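Local coordinates for purine-binding protein BAB2_0673 (Brucella melitensis biovar Abortus, PDB 3S99) that binds adenine and probably other purines such as guanine, and may deliver them to an ABC-type uptake system, at residues R136-V141 / E302-R307; G166-M171 / N344-G349. All coordinates share one frame; numbering follows the deposited sequence.

Contact 1: R136-V141 / E302-R307; sequences RYVQGV and EETEAR
Segments 136-141 and 302-307 are helical and run nearly antiparallel, their N-to-C directions 156° apart and their axes 9.6 Å apart at closest approach, with Val138 and Thr304 nearest each other at 6.2 Å between their CA atoms. The contact is small and purely apolar: one methyl group, Thr304 CG2, enters among Tyr137, Val138 and Val141. It meets Tyr137 at the edge of the ring, close to the ring plane, with CG2 of Thr304 3.8 Å from CD1 and 3.9 Å from CE1 of Tyr137, and the two side chains cross at about a right angle. In the tyrosine, chi1 -172° turns CG away from the backbone N, and the ring runs alongside the following turn with its CD1-CE1 edge at the threonine methyl. The valines touch the same methyl more loosely, Val138 CG2 at 4.2 Å and Val141 CG2 at 4.4 Å from Thr304 CG2. Val138 CG2 also lies 4.4 Å from Glu305 CB. Thr304 OG1 hydrogen-bonds to Leu300 O one turn back in its helix, and Glu305 OE2 accepts a bond from Met287 N in strand 285-287. This is plain helix-helix packing, away from the adenine site, in the mixed-sheet domain of a periplasmic-binding-protein-like fold; it lays helix 295-310 against helix 132-146. Beyond it, Tyr137 also rests on Leu313 and Pro315 of the loop after helix 295-310 and on Leu172 of helix 161-175, while Gln139 packs on Thr249 and Val251 of strand 247-253.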
# COMPACT_ATOMS: atom_id res chain seq x y z
N ARG A 136 8.62 -1.21 1.52
CA ARG A 136 9.30 -1.41 0.26
C ARG A 136 10.82 -1.42 0.45
O ARG A 136 11.54 -2.13 -0.26
CB ARG A 136 8.94 -0.30 -0.70
CG ARG A 136 7.48 -0.30 -1.13
CD ARG A 136 7.22 -1.38 -2.13
NE ARG A 136 5.82 -1.33 -2.56
CZ ARG A 136 5.23 -2.24 -3.31
NH1 ARG A 136 5.86 -3.33 -3.70
NH2 ARG A 136 3.96 -2.06 -3.64
N TYR A 137 11.32 -0.61 1.38
CA TYR A 137 12.75 -0.50 1.57
C TYR A 137 13.30 -1.81 2.06
O TYR A 137 14.27 -2.32 1.51
CB TYR A 137 13.08 0.64 2.53
CG TYR A 137 14.55 0.92 2.63
CD1 TYR A 137 15.32 0.31 3.62
CD2 TYR A 137 15.18 1.82 1.76
CE1 TYR A 137 16.65 0.58 3.74
CE2 TYR A 137 16.50 2.11 1.89
CZ TYR A 137 17.23 1.48 2.86
OH TYR A 137 18.55 1.74 2.98
N VAL A 138 12.66 -2.38 3.08
CA VAL A 138 12.99 -3.68 3.57
C VAL A 138 12.96 -4.75 2.47
O VAL A 138 13.86 -5.56 2.36
CB VAL A 138 12.02 -4.14 4.69
CG1 VAL A 138 12.52 -5.41 5.28
CG2 VAL A 138 11.86 -3.06 5.75
N GLN A 139 11.91 -4.73 1.63
CA GLN A 139 11.85 -5.70 0.55
C GLN A 139 13.00 -5.52 -0.43
O GLN A 139 13.47 -6.49 -1.03
CB GLN A 139 10.46 -5.64 -0.16
CG GLN A 139 9.35 -6.00 0.80
CD GLN A 139 7.94 -6.14 0.24
OE1 GLN A 139 7.13 -6.82 0.85
NE2 GLN A 139 7.63 -5.46 -0.88
N GLY A 140 13.43 -4.29 -0.65
CA GLY A 140 14.51 -4.02 -1.59
C GLY A 140 15.81 -4.61 -1.05
O GLY A 140 16.58 -5.24 -1.79
N VAL A 141 16.04 -4.42 0.25
CA VAL A 141 17.20 -5.01 0.91
C VAL A 141 17.19 -6.53 0.69
O VAL A 141 18.19 -7.12 0.30
CB VAL A 141 17.23 -4.68 2.41
CG1 VAL A 141 18.33 -5.48 3.11
CG2 VAL A 141 17.44 -3.16 2.60
N GLU A 302 14.96 -7.97 9.75
CA GLU A 302 14.56 -7.56 11.11
C GLU A 302 15.21 -6.27 11.58
O GLU A 302 14.54 -5.37 12.10
CB GLU A 302 14.88 -8.64 12.13
CG GLU A 302 13.97 -9.85 12.03
CD GLU A 302 14.51 -11.11 12.74
OE1 GLU A 302 15.66 -11.12 13.25
OE2 GLU A 302 13.75 -12.09 12.78
N GLU A 303 16.53 -6.20 11.39
CA GLU A 303 17.30 -5.03 11.76
C GLU A 303 16.86 -3.80 10.98
O GLU A 303 16.77 -2.72 11.52
CB GLU A 303 18.79 -5.27 11.54
CG GLU A 303 19.40 -6.17 12.60
CD GLU A 303 20.81 -6.64 12.28
OE1 GLU A 303 21.32 -6.46 11.15
OE2 GLU A 303 21.41 -7.24 13.19
N THR A 304 16.56 -3.97 9.71
CA THR A 304 16.15 -2.83 8.89
C THR A 304 14.79 -2.29 9.31
O THR A 304 14.61 -1.07 9.44
CB THR A 304 16.14 -3.25 7.45
OG1 THR A 304 17.40 -3.86 7.19
CG2 THR A 304 15.89 -2.04 6.53
N GLU A 305 13.84 -3.19 9.52
CA GLU A 305 12.49 -2.82 9.96
C GLU A 305 12.60 -2.13 11.30
O GLU A 305 11.95 -1.11 11.53
CB GLU A 305 11.56 -4.05 10.07
CG GLU A 305 10.17 -3.70 10.63
CD GLU A 305 9.13 -4.78 10.42
OE1 GLU A 305 9.50 -5.97 10.37
OE2 GLU A 305 7.91 -4.43 10.32
N ALA A 306 13.46 -2.67 12.16
CA ALA A 306 13.61 -2.13 13.51
C ALA A 306 14.15 -0.72 13.47
O ALA A 306 13.74 0.11 14.27
CB ALA A 306 14.53 -3.01 14.37
N ARG A 307 15.06 -0.45 12.54
CA ARG A 307 15.65 0.88 12.44
C ARG A 307 14.66 1.91 11.89
O ARG A 307 14.73 3.09 12.28
CB ARG A 307 16.90 0.87 11.58
CG ARG A 307 18.14 0.41 12.29
CD ARG A 307 19.27 0.11 11.29
NE ARG A 307 19.58 1.26 10.44
CZ ARG A 307 20.00 1.20 9.17
NH1 ARG A 307 20.19 0.03 8.55
NH2 ARG A 307 20.25 2.33 8.51

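Contact 2: G166-M171 / N344-G349; sequences GINSFM and NFYVAG
Asn168 projects from helix 161-175 and bridges the backbone of 344-349, an extended C-terminal tail segment that lies against a helix of the periplasmic-binding-protein-like fold. Its CG, anti to the carbonyl carbon and beside the backbone N, carries the amide out to the tail. Two hydrogen bonds make the polar grip. Val347 N donates to Asn168 OD1 at 2.8 Å, approaching from above the carbonyl plane, 51° out of it. Asn168 ND2 donates to Phe345 O at 2.9 Å and almost straight, 164° at the hydrogen, with that oxygen lying in the plane of the amide. One side chain thereby occupies an acceptor and a donor two residues apart, which fixes the rotation of the buried amide. In the apolar packing, Ile167 slants across Tyr346, its CG2 3.6 Å from CE1 of the ring, and its CD1 comes within 3.5 Å of Tyr346 OH, a hydroxyl hydrogen-bonded to Asp352. Met171 CG meets Val347 CG2 at 4.3 Å, and its sulfur lies near Gly349, whose positive phi of 109° suits a residue without a side chain. Besides its bond from Val347 N, Asn168 OD1 has carbon neighbours: Tyr346 CD1, at the ring edge, at 3.5 Å and Val347 CG2 at 3.4 Å.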
# COMPACT_ATOMS: atom_id res chain seq x y z
N GLY A 166 7.01 3.97 -3.88
CA GLY A 166 7.26 2.56 -3.59
C GLY A 166 8.34 1.96 -4.46
O GLY A 166 9.21 1.23 -3.97
N ILE A 167 8.32 2.31 -5.74
CA ILE A 167 9.35 1.89 -6.67
C ILE A 167 10.70 2.48 -6.22
O ILE A 167 11.71 1.77 -6.14
CB ILE A 167 9.01 2.33 -8.10
CG1 ILE A 167 7.77 1.57 -8.62
CG2 ILE A 167 10.20 2.11 -9.04
CD1 ILE A 167 7.18 2.12 -9.98
N ASN A 168 10.70 3.77 -5.91
CA ASN A 168 11.93 4.46 -5.52
C ASN A 168 12.49 3.91 -4.24
O ASN A 168 13.70 3.66 -4.16
CB ASN A 168 11.72 5.95 -5.38
CG ASN A 168 11.65 6.65 -6.72
OD1 ASN A 168 12.25 6.20 -7.69
ND2 ASN A 168 10.92 7.77 -6.77
N SER A 169 11.64 3.71 -3.24
CA SER A 169 12.09 3.14 -1.98
C SER A 169 12.65 1.73 -2.11
O SER A 169 13.68 1.41 -1.51
CB SER A 169 10.97 3.14 -0.97
OG SER A 169 11.48 2.74 0.28
N PHE A 170 11.97 0.89 -2.88
CA PHE A 170 12.43 -0.45 -3.17
C PHE A 170 13.84 -0.47 -3.79
O PHE A 170 14.73 -1.21 -3.35
CB PHE A 170 11.41 -1.15 -4.08
CG PHE A 170 11.78 -2.55 -4.46
CD1 PHE A 170 11.64 -3.59 -3.57
CD2 PHE A 170 12.23 -2.84 -5.75
CE1 PHE A 170 11.97 -4.89 -3.93
CE2 PHE A 170 12.58 -4.14 -6.11
CZ PHE A 170 12.43 -5.16 -5.22
N MET A 171 14.06 0.41 -4.77
CA MET A 171 15.34 0.53 -5.43
C MET A 171 16.43 1.00 -4.44
O MET A 171 17.56 0.45 -4.42
CB MET A 171 15.21 1.51 -6.63
CG MET A 171 16.45 1.66 -7.50
SD MET A 171 17.09 0.13 -8.31
CE MET A 171 15.54 -0.65 -8.68
N ASN A 344 6.89 12.52 -8.59
CA ASN A 344 6.66 12.22 -10.01
C ASN A 344 7.98 12.07 -10.79
O ASN A 344 8.07 12.39 -11.97
CB ASN A 344 5.76 13.31 -10.63
CG ASN A 344 6.40 14.68 -10.61
OD1 ASN A 344 7.51 14.87 -10.10
ND2 ASN A 344 5.71 15.66 -11.18
N PHE A 345 9.00 11.56 -10.11
CA PHE A 345 10.29 11.28 -10.71
C PHE A 345 10.85 10.01 -10.08
O PHE A 345 10.46 9.63 -8.97
CB PHE A 345 11.26 12.43 -10.46
CG PHE A 345 11.49 12.72 -9.01
CD1 PHE A 345 10.68 13.64 -8.34
CD2 PHE A 345 12.51 12.08 -8.31
CE1 PHE A 345 10.87 13.89 -7.00
CE2 PHE A 345 12.72 12.34 -6.96
CZ PHE A 345 11.90 13.25 -6.30
N TYR A 346 11.75 9.35 -10.80
CA TYR A 346 12.42 8.16 -10.30
C TYR A 346 13.78 8.55 -9.76
O TYR A 346 14.34 9.55 -10.17
CB TYR A 346 12.61 7.11 -11.38
CG TYR A 346 11.39 6.32 -11.74
CD1 TYR A 346 10.62 5.68 -10.76
CD2 TYR A 346 11.01 6.17 -13.06
CE1 TYR A 346 9.51 4.94 -11.10
CE2 TYR A 346 9.91 5.41 -13.41
CZ TYR A 346 9.17 4.79 -12.44
OH TYR A 346 8.07 4.04 -12.81
N VAL A 347 14.32 7.74 -8.86
CA VAL A 347 15.71 7.90 -8.43
C VAL A 347 16.64 7.26 -9.48
O VAL A 347 16.17 6.53 -10.38
CB VAL A 347 15.97 7.30 -7.01
CG1 VAL A 347 15.23 8.08 -5.96
CG2 VAL A 347 15.59 5.80 -6.93
N ALA A 348 17.94 7.57 -9.40
CA ALA A 348 18.95 6.96 -10.28
C ALA A 348 18.91 5.44 -10.16
O ALA A 348 18.81 4.89 -9.04
CB ALA A 348 20.37 7.47 -9.94
N GLY A 349 18.97 4.79 -11.31
CA GLY A 349 19.01 3.33 -11.41
C GLY A 349 17.74 2.71 -11.96
O GLY A 349 17.75 1.54 -12.41

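How the contacts relate
From the N terminus, the chain first builds most of the parallel sheet, then reaches 136-141 on helix 132-146, passes strand 151-156, and forms 166-171 on helix 161-175. It continues through the rest of the mixed sheet, with one excursion to strand 275-278 of the parallel sheet, to helix 295-310, where contact 1 closes its loop; contact 2 closes later, at 344-349 in the tail. The segments alternate, so the two loops cross rather than nest. Their first helices touch directly: Tyr137 CB lies 3.5 Å from Ser169 OG, and Phe170 CD1 3.5 Å from Gly140 N. The packing therefore runs from helix 295-310 through helices 132-146 and 161-175 to the C-terminal tail.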